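PDB 4QAN: hypothetical protein from Ruminococcus gnavus, which is of unknown function but can bind a magnesium ion and has a cystatin-like fold, as a divergent member of the NTF2-like superfamily. Local coordinates for residues Glu66-Met71 and Leu177-Asp182; Gln72-Pro77 and Leu267-Tyr272; Thr80-Tyr85 and Lys292-Leu297; Tyr86-Ser91 and Asp236-Leu241; Ser91-Lys96 and Glu262-Leu267. All coordinates share one frame; numbering follows the deposited sequence.

Interaction 1 of 5, residues Glu66-Met71 and Leu177-Asp182; sequences EELPGM and LLYETD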
# COMPACT_ATOMS: atom_id res chain seq x y z
N GLU A 66 -8.20 13.62 10.99
CA GLU A 66 -9.11 13.98 12.08
C GLU A 66 -10.01 12.79 12.49
O GLU A 66 -10.27 12.58 13.67
CB GLU A 66 -9.93 15.22 11.69
CG GLU A 66 -9.05 16.47 11.61
CD GLU A 66 -9.79 17.72 11.15
OE1 GLU A 66 -10.74 17.61 10.35
OE2 GLU A 66 -9.40 18.83 11.58
N GLU A 67 -10.43 12.00 11.51
CA GLU A 67 -11.18 10.77 11.76
C GLU A 67 -10.36 9.64 12.43
O GLU A 67 -10.92 8.79 13.12
CB GLU A 67 -11.80 10.29 10.44
CG GLU A 67 -12.39 8.88 10.44
CD GLU A 67 -13.62 8.71 11.32
OE1 GLU A 67 -14.19 9.72 11.80
OE2 GLU A 67 -14.05 7.54 11.50
N LEU A 68 -9.04 9.63 12.23
CA LEU A 68 -8.19 8.55 12.76
C LEU A 68 -7.03 9.05 13.63
O LEU A 68 -5.87 8.78 13.33
CB LEU A 68 -7.63 7.72 11.60
CG LEU A 68 -8.61 7.29 10.51
CD1 LEU A 68 -7.86 6.71 9.32
CD2 LEU A 68 -9.62 6.29 11.05
N PRO A 69 -7.35 9.77 14.72
CA PRO A 69 -6.31 10.50 15.47
C PRO A 69 -5.24 9.62 16.15
O PRO A 69 -4.13 10.10 16.41
CB PRO A 69 -7.12 11.26 16.52
CG PRO A 69 -8.34 10.41 16.73
CD PRO A 69 -8.66 9.82 15.39
N GLY A 70 -5.58 8.36 16.42
CA GLY A 70 -4.65 7.39 17.02
C GLY A 70 -3.71 6.72 16.04
O GLY A 70 -2.81 5.99 16.44
N MSE A 71 -3.92 6.95 14.74
CA MSE A 71 -3.03 6.46 13.69
C MSE A 71 -1.76 7.26 13.85
O MSE A 71 -1.82 8.46 14.11
CB MSE A 71 -3.67 6.76 12.32
CG MSE A 71 -3.76 5.63 11.30
SE MSE A 71 -4.88 4.14 11.95
CE MSE A 71 -3.76 2.72 11.16
N LEU A 177 -13.63 3.42 7.50
CA LEU A 177 -12.54 3.63 6.59
C LEU A 177 -11.65 2.40 6.52
O LEU A 177 -11.46 1.70 7.53
CB LEU A 177 -11.68 4.83 7.03
CG LEU A 177 -12.26 6.24 6.98
CD1 LEU A 177 -11.19 7.24 7.36
CD2 LEU A 177 -12.84 6.58 5.61
N LEU A 178 -11.09 2.17 5.34
CA LEU A 178 -10.09 1.12 5.12
C LEU A 178 -9.01 1.07 6.21
O LEU A 178 -8.56 -0.01 6.57
CB LEU A 178 -9.44 1.31 3.75
CG LEU A 178 -8.41 0.27 3.31
CD1 LEU A 178 -9.04 -1.11 3.20
CD2 LEU A 178 -7.77 0.69 1.98
N TYR A 179 -8.59 2.21 6.74
CA TYR A 179 -7.44 2.23 7.63
C TYR A 179 -7.79 2.07 9.10
O TYR A 179 -6.89 2.09 9.95
CB TYR A 179 -6.60 3.49 7.42
CG TYR A 179 -6.55 3.92 5.97
CD1 TYR A 179 -5.85 3.20 5.02
CD2 TYR A 179 -7.23 5.05 5.56
CE1 TYR A 179 -5.83 3.60 3.70
CE2 TYR A 179 -7.22 5.45 4.25
CZ TYR A 179 -6.52 4.73 3.33
OH TYR A 179 -6.55 5.17 2.03
N GLU A 180 -9.07 1.93 9.43
CA GLU A 180 -9.44 1.74 10.82
C GLU A 180 -9.03 0.35 11.28
O GLU A 180 -9.01 -0.60 10.50
CB GLU A 180 -10.93 1.95 11.04
CG GLU A 180 -11.37 3.39 10.87
CD GLU A 180 -12.85 3.57 11.10
OE1 GLU A 180 -13.40 2.87 11.98
OE2 GLU A 180 -13.45 4.43 10.42
N THR A 181 -8.68 0.24 12.56
CA THR A 181 -8.16 -1.00 13.12
C THR A 181 -9.18 -1.63 14.06
O THR A 181 -10.03 -0.94 14.63
CB THR A 181 -6.87 -0.75 13.90
OG1 THR A 181 -7.17 -0.01 15.09
CG2 THR A 181 -5.88 0.04 13.06
N ASP A 182 -9.06 -2.95 14.22
CA ASP A 182 -9.90 -3.72 15.13
C ASP A 182 -11.37 -3.61 14.76
O ASP A 182 -12.21 -3.34 15.61
CB ASP A 182 -9.68 -3.28 16.60
CG ASP A 182 -8.21 -3.23 16.99
OD1 ASP A 182 -7.41 -4.00 16.42
OD2 ASP A 182 -7.85 -2.43 17.88

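Interaction 2 of 5, residues Gln72-Pro77 and Leu267-Tyr272; sequences QLIDLP and LKTMLY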
# COMPACT_ATOMS: atom_id res chain seq x y z
N GLN A 72 -0.61 6.61 13.73
CA GLN A 72 0.60 7.39 13.51
C GLN A 72 0.85 7.42 12.01
O GLN A 72 0.38 6.55 11.28
CB GLN A 72 1.80 6.91 14.32
CG GLN A 72 2.32 5.52 14.02
CD GLN A 72 3.51 5.16 14.89
OE1 GLN A 72 3.80 5.85 15.87
NE2 GLN A 72 4.20 4.08 14.54
N LEU A 73 1.54 8.46 11.57
CA LEU A 73 1.66 8.80 10.15
C LEU A 73 2.26 7.68 9.30
O LEU A 73 1.73 7.39 8.23
CB LEU A 73 2.48 10.10 10.01
CG LEU A 73 2.57 10.70 8.61
CD1 LEU A 73 1.19 11.13 8.15
CD2 LEU A 73 3.52 11.87 8.61
N ILE A 74 3.33 7.02 9.76
CA ILE A 74 3.92 5.91 9.00
C ILE A 74 2.99 4.71 8.83
O ILE A 74 3.30 3.84 8.02
CB ILE A 74 5.25 5.36 9.55
CG1 ILE A 74 5.15 5.10 11.06
CG2 ILE A 74 6.42 6.26 9.20
CD1 ILE A 74 6.07 3.99 11.51
N ASP A 75 1.88 4.66 9.56
CA ASP A 75 0.89 3.58 9.38
C ASP A 75 -0.19 3.92 8.35
O ASP A 75 -1.02 3.07 8.03
CB ASP A 75 0.25 3.19 10.72
CG ASP A 75 1.26 2.59 11.70
OD1 ASP A 75 2.29 2.03 11.26
OD2 ASP A 75 1.04 2.68 12.92
N LEU A 76 -0.18 5.14 7.82
CA LEU A 76 -1.08 5.51 6.73
C LEU A 76 -0.34 5.58 5.39
O LEU A 76 0.81 6.01 5.36
CB LEU A 76 -1.75 6.86 7.03
CG LEU A 76 -2.84 6.84 8.12
CD1 LEU A 76 -3.34 8.24 8.43
CD2 LEU A 76 -4.01 5.94 7.73
N PRO A 77 -1.01 5.19 4.27
CA PRO A 77 -0.38 5.29 2.94
C PRO A 77 0.06 6.70 2.57
O PRO A 77 -0.48 7.68 3.09
CB PRO A 77 -1.50 4.83 1.97
CG PRO A 77 -2.44 4.02 2.80
CD PRO A 77 -2.35 4.57 4.21
N LEU A 267 10.05 1.90 2.34
CA LEU A 267 10.57 2.96 1.49
C LEU A 267 9.98 4.31 1.93
O LEU A 267 10.73 5.24 2.27
CB LEU A 267 10.25 2.65 0.02
CG LEU A 267 10.54 3.69 -1.07
CD1 LEU A 267 11.86 4.39 -0.85
CD2 LEU A 267 10.52 3.05 -2.46
N LYS A 268 8.66 4.38 1.98
CA LYS A 268 7.95 5.53 2.56
C LYS A 268 8.56 5.98 3.88
O LYS A 268 8.77 7.17 4.13
CB LYS A 268 6.49 5.19 2.80
CG LYS A 268 5.68 6.36 3.36
CD LYS A 268 4.29 5.95 3.80
CE LYS A 268 4.32 5.04 5.01
NZ LYS A 268 2.98 4.45 5.24
N THR A 269 8.85 5.00 4.72
CA THR A 269 9.35 5.27 6.02
C THR A 269 10.72 5.94 5.93
O THR A 269 11.01 6.87 6.68
CB THR A 269 9.35 3.97 6.84
OG1 THR A 269 7.99 3.53 6.99
CG2 THR A 269 9.98 4.18 8.20
N MSE A 270 11.53 5.48 4.99
CA MSE A 270 12.85 6.04 4.75
C MSE A 270 12.71 7.47 4.27
O MSE A 270 13.37 8.36 4.80
CB MSE A 270 13.62 5.16 3.75
CG MSE A 270 14.99 5.79 3.50
SE MSE A 270 16.11 4.80 2.24
CE MSE A 270 15.33 5.50 0.57
N LEU A 271 11.86 7.71 3.29
CA LEU A 271 11.64 9.07 2.81
C LEU A 271 11.15 9.99 3.93
O LEU A 271 11.59 11.15 4.02
CB LEU A 271 10.65 9.10 1.64
CG LEU A 271 10.97 8.20 0.45
CD1 LEU A 271 9.84 8.27 -0.56
CD2 LEU A 271 12.30 8.57 -0.20
N TYR A 272 10.26 9.49 4.79
CA TYR A 272 9.75 10.29 5.90
C TYR A 272 10.90 10.63 6.85
O TYR A 272 10.93 11.71 7.45
CB TYR A 272 8.63 9.56 6.65
CG TYR A 272 7.26 9.55 5.96
CD1 TYR A 272 7.09 9.97 4.63
CD2 TYR A 272 6.14 9.11 6.64
CE1 TYR A 272 5.84 9.94 4.03
CE2 TYR A 272 4.89 9.07 6.05
CZ TYR A 272 4.75 9.48 4.75
OH TYR A 272 3.50 9.45 4.19
O HOH W 1 1.46 8.61 5.60

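Interaction 3 of 5, residues Thr80-Tyr85 and Lys292-Leu297; sequences TSDYSY and KLRGKL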
# COMPACT_ATOMS: atom_id res chain seq x y z
N THR A 80 -0.49 10.71 -1.85
CA THR A 80 -0.48 10.80 -3.30
C THR A 80 -1.48 11.84 -3.81
O THR A 80 -1.24 12.47 -4.83
CB THR A 80 -0.76 9.43 -3.94
OG1 THR A 80 0.41 8.62 -3.82
CG2 THR A 80 -1.14 9.54 -5.40
N SER A 81 -2.58 12.02 -3.11
CA SER A 81 -3.58 13.03 -3.48
C SER A 81 -3.03 14.46 -3.37
O SER A 81 -3.54 15.35 -4.03
CB SER A 81 -4.82 12.91 -2.58
OG SER A 81 -4.51 13.22 -1.23
N ASP A 82 -2.01 14.68 -2.54
CA ASP A 82 -1.33 15.97 -2.51
C ASP A 82 -0.10 15.99 -3.42
O ASP A 82 0.21 17.01 -4.00
CB ASP A 82 -0.93 16.34 -1.09
CG ASP A 82 -2.13 16.67 -0.22
OD1 ASP A 82 -2.88 17.61 -0.56
OD2 ASP A 82 -2.34 15.98 0.79
N TYR A 83 0.61 14.87 -3.50
CA TYR A 83 1.84 14.81 -4.27
C TYR A 83 1.87 13.53 -5.09
O TYR A 83 2.12 12.46 -4.56
CB TYR A 83 3.04 14.86 -3.33
CG TYR A 83 2.97 15.97 -2.32
CD1 TYR A 83 3.18 17.29 -2.71
CD2 TYR A 83 2.69 15.71 -0.98
CE1 TYR A 83 3.12 18.33 -1.79
CE2 TYR A 83 2.63 16.75 -0.05
CZ TYR A 83 2.84 18.05 -0.46
OH TYR A 83 2.78 19.09 0.45
N SER A 84 1.60 13.64 -6.39
CA SER A 84 1.49 12.44 -7.23
C SER A 84 2.77 11.58 -7.27
O SER A 84 2.70 10.38 -7.49
CB SER A 84 0.96 12.79 -8.62
OG SER A 84 1.78 13.73 -9.26
N TYR A 85 3.94 12.20 -7.02
CA TYR A 85 5.20 11.48 -6.77
C TYR A 85 5.04 10.17 -5.97
O TYR A 85 5.67 9.17 -6.29
CB TYR A 85 6.16 12.42 -6.01
CG TYR A 85 7.48 11.80 -5.60
CD1 TYR A 85 7.61 11.07 -4.42
CD2 TYR A 85 8.62 12.00 -6.36
CE1 TYR A 85 8.83 10.53 -4.03
CE2 TYR A 85 9.84 11.47 -5.99
CZ TYR A 85 9.95 10.74 -4.83
OH TYR A 85 11.17 10.21 -4.49
N LYS A 292 0.34 22.11 8.04
CA LYS A 292 1.80 22.24 8.08
C LYS A 292 2.46 20.88 7.84
O LYS A 292 3.42 20.78 7.07
CB LYS A 292 2.29 22.85 9.40
CG LYS A 292 2.34 24.38 9.41
CD LYS A 292 0.94 24.99 9.38
CE LYS A 292 0.94 26.51 9.25
NZ LYS A 292 1.41 27.18 10.49
N LEU A 293 1.94 19.83 8.48
CA LEU A 293 2.52 18.50 8.34
C LEU A 293 2.38 18.02 6.90
O LEU A 293 3.30 17.47 6.33
CB LEU A 293 1.88 17.52 9.33
CG LEU A 293 2.21 16.04 9.14
CD1 LEU A 293 3.70 15.81 9.27
CD2 LEU A 293 1.44 15.16 10.13
N ARG A 294 1.21 18.26 6.31
CA ARG A 294 0.99 18.01 4.88
C ARG A 294 2.10 18.66 4.05
O ARG A 294 2.72 18.02 3.20
CB ARG A 294 -0.38 18.56 4.47
CG ARG A 294 -1.06 17.80 3.35
CD ARG A 294 -2.48 18.31 3.10
NE ARG A 294 -2.50 19.47 2.21
CZ ARG A 294 -3.60 20.15 1.88
NH1 ARG A 294 -4.78 19.80 2.37
NH2 ARG A 294 -3.51 21.18 1.06
N GLY A 295 2.40 19.93 4.33
CA GLY A 295 3.38 20.69 3.55
C GLY A 295 4.77 20.12 3.67
O GLY A 295 5.55 20.14 2.73
N LYS A 296 5.04 19.58 4.85
CA LYS A 296 6.32 18.99 5.20
C LYS A 296 6.57 17.63 4.52
O LYS A 296 7.71 17.14 4.47
CB LYS A 296 6.34 18.86 6.72
CG LYS A 296 7.68 18.62 7.39
CD LYS A 296 7.55 18.96 8.87
CE LYS A 296 8.37 18.04 9.75
NZ LYS A 296 9.81 18.04 9.37
N LEU A 297 5.51 17.02 3.98
CA LEU A 297 5.64 15.77 3.22
C LEU A 297 5.94 15.98 1.73
O LEU A 297 6.06 15.01 0.98
CB LEU A 297 4.37 14.92 3.37
CG LEU A 297 4.01 14.49 4.79
CD1 LEU A 297 2.61 13.89 4.84
CD2 LEU A 297 5.03 13.50 5.32

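Interaction 4 of 5, residues Tyr86-Ser91 and Asp236-Leu241; sequences YFPLTS and DLTRAL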
# COMPACT_ATOMS: atom_id res chain seq x y z
N TYR A 86 4.20 10.19 -4.94
CA TYR A 86 4.04 9.03 -4.07
C TYR A 86 3.22 7.86 -4.61
O TYR A 86 3.13 6.82 -3.93
CB TYR A 86 3.42 9.48 -2.74
CG TYR A 86 4.35 10.31 -1.88
CD1 TYR A 86 5.54 9.79 -1.41
CD2 TYR A 86 4.00 11.61 -1.49
CE1 TYR A 86 6.37 10.53 -0.60
CE2 TYR A 86 4.83 12.34 -0.67
CZ TYR A 86 6.02 11.80 -0.23
OH TYR A 86 6.86 12.52 0.59
N PHE A 87 2.64 8.00 -5.80
CA PHE A 87 1.59 7.09 -6.26
C PHE A 87 1.93 5.61 -6.13
O PHE A 87 1.17 4.85 -5.56
CB PHE A 87 1.13 7.43 -7.70
CG PHE A 87 0.11 6.47 -8.27
CD1 PHE A 87 -1.25 6.68 -8.08
CD2 PHE A 87 0.51 5.34 -8.97
CE1 PHE A 87 -2.19 5.77 -8.58
CE2 PHE A 87 -0.42 4.44 -9.48
CZ PHE A 87 -1.77 4.65 -9.28
N PRO A 88 3.08 5.18 -6.66
CA PRO A 88 3.32 3.74 -6.52
C PRO A 88 3.36 3.24 -5.06
O PRO A 88 2.99 2.09 -4.80
CB PRO A 88 4.67 3.54 -7.20
CG PRO A 88 4.79 4.72 -8.16
CD PRO A 88 4.14 5.85 -7.43
N LEU A 89 3.79 4.08 -4.12
CA LEU A 89 3.81 3.66 -2.71
C LEU A 89 2.39 3.52 -2.15
O LEU A 89 2.10 2.58 -1.42
CB LEU A 89 4.62 4.63 -1.84
CG LEU A 89 6.05 4.94 -2.30
CD1 LEU A 89 6.87 5.52 -1.15
CD2 LEU A 89 6.73 3.68 -2.83
N THR A 90 1.51 4.43 -2.56
CA THR A 90 0.16 4.50 -2.05
C THR A 90 -0.65 3.36 -2.64
O THR A 90 -1.32 2.63 -1.91
CB THR A 90 -0.51 5.87 -2.36
OG1 THR A 90 0.30 6.94 -1.86
CG2 THR A 90 -1.86 5.97 -1.70
N SER A 91 -0.53 3.17 -3.95
CA SER A 91 -1.20 2.04 -4.63
C SER A 91 -0.79 0.71 -4.02
O SER A 91 -1.64 -0.11 -3.72
CB SER A 91 -0.91 2.02 -6.13
OG SER A 91 -1.29 0.77 -6.68
N ASP A 236 10.75 7.64 -9.94
CA ASP A 236 10.45 6.34 -10.54
C ASP A 236 10.25 5.30 -9.41
O ASP A 236 11.01 4.34 -9.28
CB ASP A 236 11.57 5.90 -11.51
CG ASP A 236 11.51 6.62 -12.88
OD1 ASP A 236 10.47 7.23 -13.20
OD2 ASP A 236 12.50 6.57 -13.66
N LEU A 237 9.23 5.50 -8.58
CA LEU A 237 9.08 4.71 -7.37
C LEU A 237 8.69 3.26 -7.65
O LEU A 237 8.95 2.38 -6.83
CB LEU A 237 8.13 5.39 -6.40
CG LEU A 237 8.58 6.76 -5.86
CD1 LEU A 237 7.76 7.12 -4.63
CD2 LEU A 237 10.06 6.83 -5.50
N THR A 238 8.11 3.01 -8.80
CA THR A 238 7.85 1.64 -9.21
C THR A 238 9.13 0.87 -9.45
O THR A 238 9.24 -0.27 -9.05
CB THR A 238 6.98 1.58 -10.44
OG1 THR A 238 5.80 2.33 -10.17
CG2 THR A 238 6.58 0.16 -10.74
N ARG A 239 10.09 1.51 -10.11
CA ARG A 239 11.40 0.93 -10.33
C ARG A 239 12.13 0.76 -9.00
O ARG A 239 12.82 -0.24 -8.75
CB ARG A 239 12.17 1.82 -11.30
CG ARG A 239 13.48 1.27 -11.78
CD ARG A 239 14.05 2.13 -12.92
NE ARG A 239 15.51 2.01 -12.99
CZ ARG A 239 16.17 1.03 -13.59
NH1 ARG A 239 15.53 0.05 -14.24
NH2 ARG A 239 17.51 1.04 -13.57
N ALA A 240 11.95 1.73 -8.12
CA ALA A 240 12.47 1.61 -6.77
C ALA A 240 11.96 0.34 -6.08
O ALA A 240 12.74 -0.36 -5.40
CB ALA A 240 12.14 2.84 -5.95
N LEU A 241 10.68 0.02 -6.27
CA LEU A 241 10.13 -1.19 -5.64
C LEU A 241 10.67 -2.45 -6.32
O LEU A 241 11.03 -3.40 -5.64
CB LEU A 241 8.62 -1.19 -5.69
CG LEU A 241 7.94 -0.06 -4.91
CD1 LEU A 241 6.48 0.03 -5.33
CD2 LEU A 241 8.07 -0.23 -3.41

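Interaction 5 of 5, residues Ser91-Lys96 and Glu262-Leu267; sequences SAEMTK and EYAKEL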
# COMPACT_ATOMS: atom_id res chain seq x y z
N SER A 91 -0.53 3.17 -3.95
CA SER A 91 -1.20 2.04 -4.63
C SER A 91 -0.79 0.71 -4.02
O SER A 91 -1.64 -0.11 -3.72
CB SER A 91 -0.91 2.02 -6.13
OG SER A 91 -1.29 0.77 -6.68
N ALA A 92 0.50 0.53 -3.81
CA ALA A 92 1.01 -0.73 -3.29
C ALA A 92 0.58 -0.99 -1.86
O ALA A 92 0.23 -2.12 -1.54
CB ALA A 92 2.51 -0.80 -3.42
N GLU A 93 0.60 0.02 -1.00
CA GLU A 93 0.14 -0.20 0.36
C GLU A 93 -1.36 -0.48 0.40
O GLU A 93 -1.80 -1.35 1.11
CB GLU A 93 0.49 0.96 1.28
CG GLU A 93 1.96 1.02 1.65
CD GLU A 93 2.17 1.72 2.96
OE1 GLU A 93 1.80 1.12 3.99
OE2 GLU A 93 2.71 2.85 2.99
N MSE A 94 -2.12 0.27 -0.38
CA MSE A 94 -3.57 0.10 -0.39
C MSE A 94 -3.92 -1.28 -0.85
O MSE A 94 -4.74 -1.95 -0.24
CB MSE A 94 -4.22 1.15 -1.28
CG MSE A 94 -4.20 2.51 -0.59
SE MSE A 94 -5.34 3.72 -1.64
CE MSE A 94 -7.01 3.07 -0.82
N THR A 95 -3.26 -1.72 -1.92
CA THR A 95 -3.44 -3.07 -2.46
C THR A 95 -3.19 -4.14 -1.39
O THR A 95 -4.00 -5.04 -1.20
CB THR A 95 -2.54 -3.27 -3.71
OG1 THR A 95 -2.84 -2.25 -4.67
CG2 THR A 95 -2.79 -4.61 -4.38
N LYS A 96 -2.11 -4.02 -0.62
CA LYS A 96 -1.88 -4.93 0.51
C LYS A 96 -3.04 -4.91 1.52
O LYS A 96 -3.51 -5.96 1.95
CB LYS A 96 -0.57 -4.60 1.20
CG LYS A 96 -0.30 -5.38 2.49
CD LYS A 96 0.86 -4.71 3.19
CE LYS A 96 1.52 -5.62 4.20
NZ LYS A 96 0.70 -5.76 5.43
N GLU A 262 4.57 -4.12 1.82
CA GLU A 262 5.51 -3.94 2.95
C GLU A 262 6.75 -3.14 2.55
O GLU A 262 7.22 -2.29 3.30
CB GLU A 262 6.01 -5.30 3.49
CG GLU A 262 4.99 -6.14 4.22
CD GLU A 262 4.70 -5.65 5.63
OE1 GLU A 262 5.16 -4.54 5.99
OE2 GLU A 262 4.02 -6.38 6.37
N TYR A 263 7.31 -3.45 1.39
CA TYR A 263 8.54 -2.75 1.01
C TYR A 263 8.22 -1.27 0.73
O TYR A 263 8.98 -0.40 1.11
CB TYR A 263 9.25 -3.41 -0.18
CG TYR A 263 10.62 -2.81 -0.44
CD1 TYR A 263 11.70 -3.12 0.39
CD2 TYR A 263 10.83 -1.92 -1.49
CE1 TYR A 263 12.95 -2.57 0.17
CE2 TYR A 263 12.08 -1.37 -1.73
CZ TYR A 263 13.14 -1.69 -0.89
OH TYR A 263 14.39 -1.17 -1.12
N ALA A 264 7.06 -1.02 0.11
CA ALA A 264 6.58 0.32 -0.09
C ALA A 264 6.51 1.10 1.23
O ALA A 264 6.86 2.28 1.30
CB ALA A 264 5.22 0.31 -0.77
N LYS A 265 6.00 0.43 2.25
CA LYS A 265 5.94 1.00 3.57
C LYS A 265 7.32 1.35 4.11
O LYS A 265 7.48 2.42 4.70
CB LYS A 265 5.24 0.07 4.54
CG LYS A 265 4.91 0.78 5.83
CD LYS A 265 4.13 -0.08 6.79
CE LYS A 265 3.83 0.75 8.03
NZ LYS A 265 3.16 -0.07 9.06
N GLU A 266 8.30 0.45 3.93
CA GLU A 266 9.69 0.67 4.39
C GLU A 266 10.33 1.83 3.64
O GLU A 266 11.11 2.62 4.21
CB GLU A 266 10.62 -0.53 4.12
CG GLU A 266 10.45 -1.80 4.93
CD GLU A 266 11.38 -2.95 4.45
OE1 GLU A 266 12.66 -2.84 4.43
OE2 GLU A 266 10.81 -4.01 4.08
N LEU A 267 10.05 1.90 2.34
CA LEU A 267 10.57 2.96 1.49
C LEU A 267 9.98 4.31 1.93
O LEU A 267 10.73 5.24 2.27
CB LEU A 267 10.25 2.65 0.02
CG LEU A 267 10.54 3.69 -1.07
CD1 LEU A 267 11.86 4.39 -0.85
CD2 LEU A 267 10.52 3.05 -2.46
O HOH W 2 2.59 -3.27 6.09

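Interaction 1 of 5, residues Glu66-Met71 and Leu177-Asp182
Leu68 packs against the Leu177-Glu180 turn with its whole branched end, and following it outward shows how a single leucine can touch three residues of one turn. From CB the chain runs to CG, anti to the carbonyl carbon (chi1 -47°), which comes within 4.1 Å of Leu177 CD1. There it forks: Leu68 CD1 rests 3.9 Å from both Leu177 CD1 and Tyr179 CB, at the edge of the Tyr179 ring and near its plane, while Leu68 CD2 presses on Glu180 CG at 3.4 Å. Each loop is pinched by a type I beta turn, Leu68 to Met71 just beyond helix 61-67 and Leu177 to Glu180 in the connection between strands 167-172 and 187-188. The second turn is tied by its own side chain, since Leu177 N donates to Glu180 OE2 (3.1 Å), meeting it from above the carboxylate plane in a nearly straight bond. Glu67 OE2 stands 3.3 Å from Glu180 OE2; Arg128 of helix 126-135 forms salt bridges to both carboxylates, which probably offsets their like charges. Were Glu180 cut back to an alanine, Leu177 N would probably lose its side-chain acceptor, Arg128 one of its carboxylates, and Leu68 CD2 would face a gap. Farther along the chain, Met71, a selenomethionine, puts its CE 3.4 Å from Tyr179 O and meets Thr181 CG2 tip to tip.

Interaction 2 of 5, residues Gln72-Pro77 and Leu267-Tyr272
A lysine gripping backbone carbonyls, flanked by apolar packing, joins the loop between helices 61-67 and 87-108 to helix 254-275. Lys268 NZ donates to Ile74 O at 2.9 Å and to Leu76 O at 2.7 Å, in each case from above the carbonyl plane. The lysine reaches this position by leaving its helix extended, with CG opposite the backbone N (chi1 -178°), and bending at chi3. One acceptor lies within the 3-10 segment 73-75 and the other just after it. The same nitrogen forms a salt bridge with Glu93 of helix 87-108, bringing a third element of the helical layer to one charge. On one flank, Ile74 CG2 lies 3.8 Å from Tyr272 CD2, and Leu73 CG is equally near Tyr272 CE2. Within the helix, Lys268 CG sits 3.5 Å above the plane of the Tyr272 ring. At the ring's edge a water bonds to Tyr272 OH and donates to Leu76 O.

Interaction 3 of 5, residues Thr80-Tyr85 and Lys292-Leu297
Tyr83 and Asp82 take hold of the last turn of helix 287-296 in two different ways. Tyr83 OH donates to Arg294 O at 3.0 Å, approaching from above the carbonyl plane, and that oxygen lies near the plane of the tyrosine ring. Leu297 N reaches the same oxygen from the opposite face, giving this carbonyl two donors. Tyr83 CE2 also packs obliquely on Leu297 C at 3.8 Å. Asp82 OD1 lies over one face of the Arg294 guanidinium, 3.4 Å from Arg294 NE; this salt bridge works through charge, without an N-H directed at the oxygen. The arginine's bend at chi3 (85°) turns the face of its guanidinium toward the carboxylate, whose plane is tilted 28° from it, and Asp82 OD2 meets Arg294 CD at 3.3 Å. Further out, Asp82 CB sits 3.6 Å above the Tyr83 ring plane, and Phe61 touches both Asp82 and Arg294. The contact is a surface one, tying the loop before helix 87-108 to the end of helix 287-296, with helix 61-67 alongside.

Interaction 4 of 5, residues Tyr86-Ser91 and Asp236-Leu241
Pro88 is the bump on helix 87-108 that fits against the first turn of helix 237-242. Its ring presses into the angle between Leu237 and Thr238: Pro88 CG lies 3.8 Å from Leu237 CB and 3.3 Å from Thr238 OG1, and the Pro88 and Thr238 CA atoms are 5.7 Å apart. Leu237 answers from the other helix. Its CG stands anti to the carbonyl carbon (chi1 -63°), which sends Leu237 CD1 into the hollow beside Leu89, 3.6 Å from Leu89 CG and 4.2 Å from Tyr86 CA. One turn on, Leu241 extends the seam, its CD2 4.2 Å from Leu89 CD2 and its CD1 near Pro88. Leu89 is thus wedged between Leu237 and Leu241, while Leu267 of helix 254-275 touches it too. With an alanine in place of Leu89, a gap is likely to open beside Leu237 CD1, and Leu241 CD2 would lose one of its apolar neighbours. Glu5 of helix 2-6 touches Pro88 and accepts from Thr238 N, bringing the chain's N-terminal region to the seam. With segment axes 9.1 Å apart and directions 57° apart, this is the buried packing of two helix beginnings, leucines interleaved around a proline, within the helical layer between the two sheets.

Interaction 5 of 5, residues Ser91-Lys96 and Glu262-Leu267
Ala92 and Ala264 meet methyl to methyl, CB to CB at 3.9 Å, and these small residues let the two helices come close: the segment axes approach to 8.4 Å. Longer chains continue the contact beyond the alanines. With CG anti to the carbonyl carbon and the chain extended beyond it, Glu93 passes Lys265 at about a right angle. Its CG is 4.1 Å from Ala264 CB, and Glu93 OE1 touches Lys265 CG at 3.6 Å. The charges of this crossed pair look elsewhere: Glu93 OE2 binds Lys268, and Lys265 NZ binds Asp75. Lys96 stays extended as far as CE, which comes to 3.4 Å from Glu262 OE2, and the turn at chi4 (-75°) then sets the direction of NZ. Glu262 folds back at chi2 (-76°), giving a salt bridge from Lys96 NZ to Glu262 OE2 at 3.5 Å, with a water weakly bonded to both residues; Glu100 provides the lysine's stronger partner. The 91-96 and 262-267 segments run 136° apart in direction, near the centre of the chain. Helix 52-58 packs on helix 87-108 at Ser91, Met94 and Thr95, while helices 221-234 and 237-242 cover helix 254-275 at Tyr263 and Leu267.

Overall arrangement
Helix 87-108 and helix 254-275 give the set its axis: interactions 4 and 5 share the first helix and have centres 8 Å apart, and interactions 2 and 5, 10 Å apart, share the second. Interaction 5 lies about 3 Å from the chain's centre; interactions 1 and 4 are the farthest apart, 23 Å between centres. The first segments follow one another almost without a break from residue 66 to 96, whereas their partners come from 177-182, 236-241, 262-272 and 292-297. This one run therefore touches both a loop between two strands of the first, antiparallel sheet and the helices preceding the second, mixed sheet, joining the two sheet-bearing halves through a common helical layer.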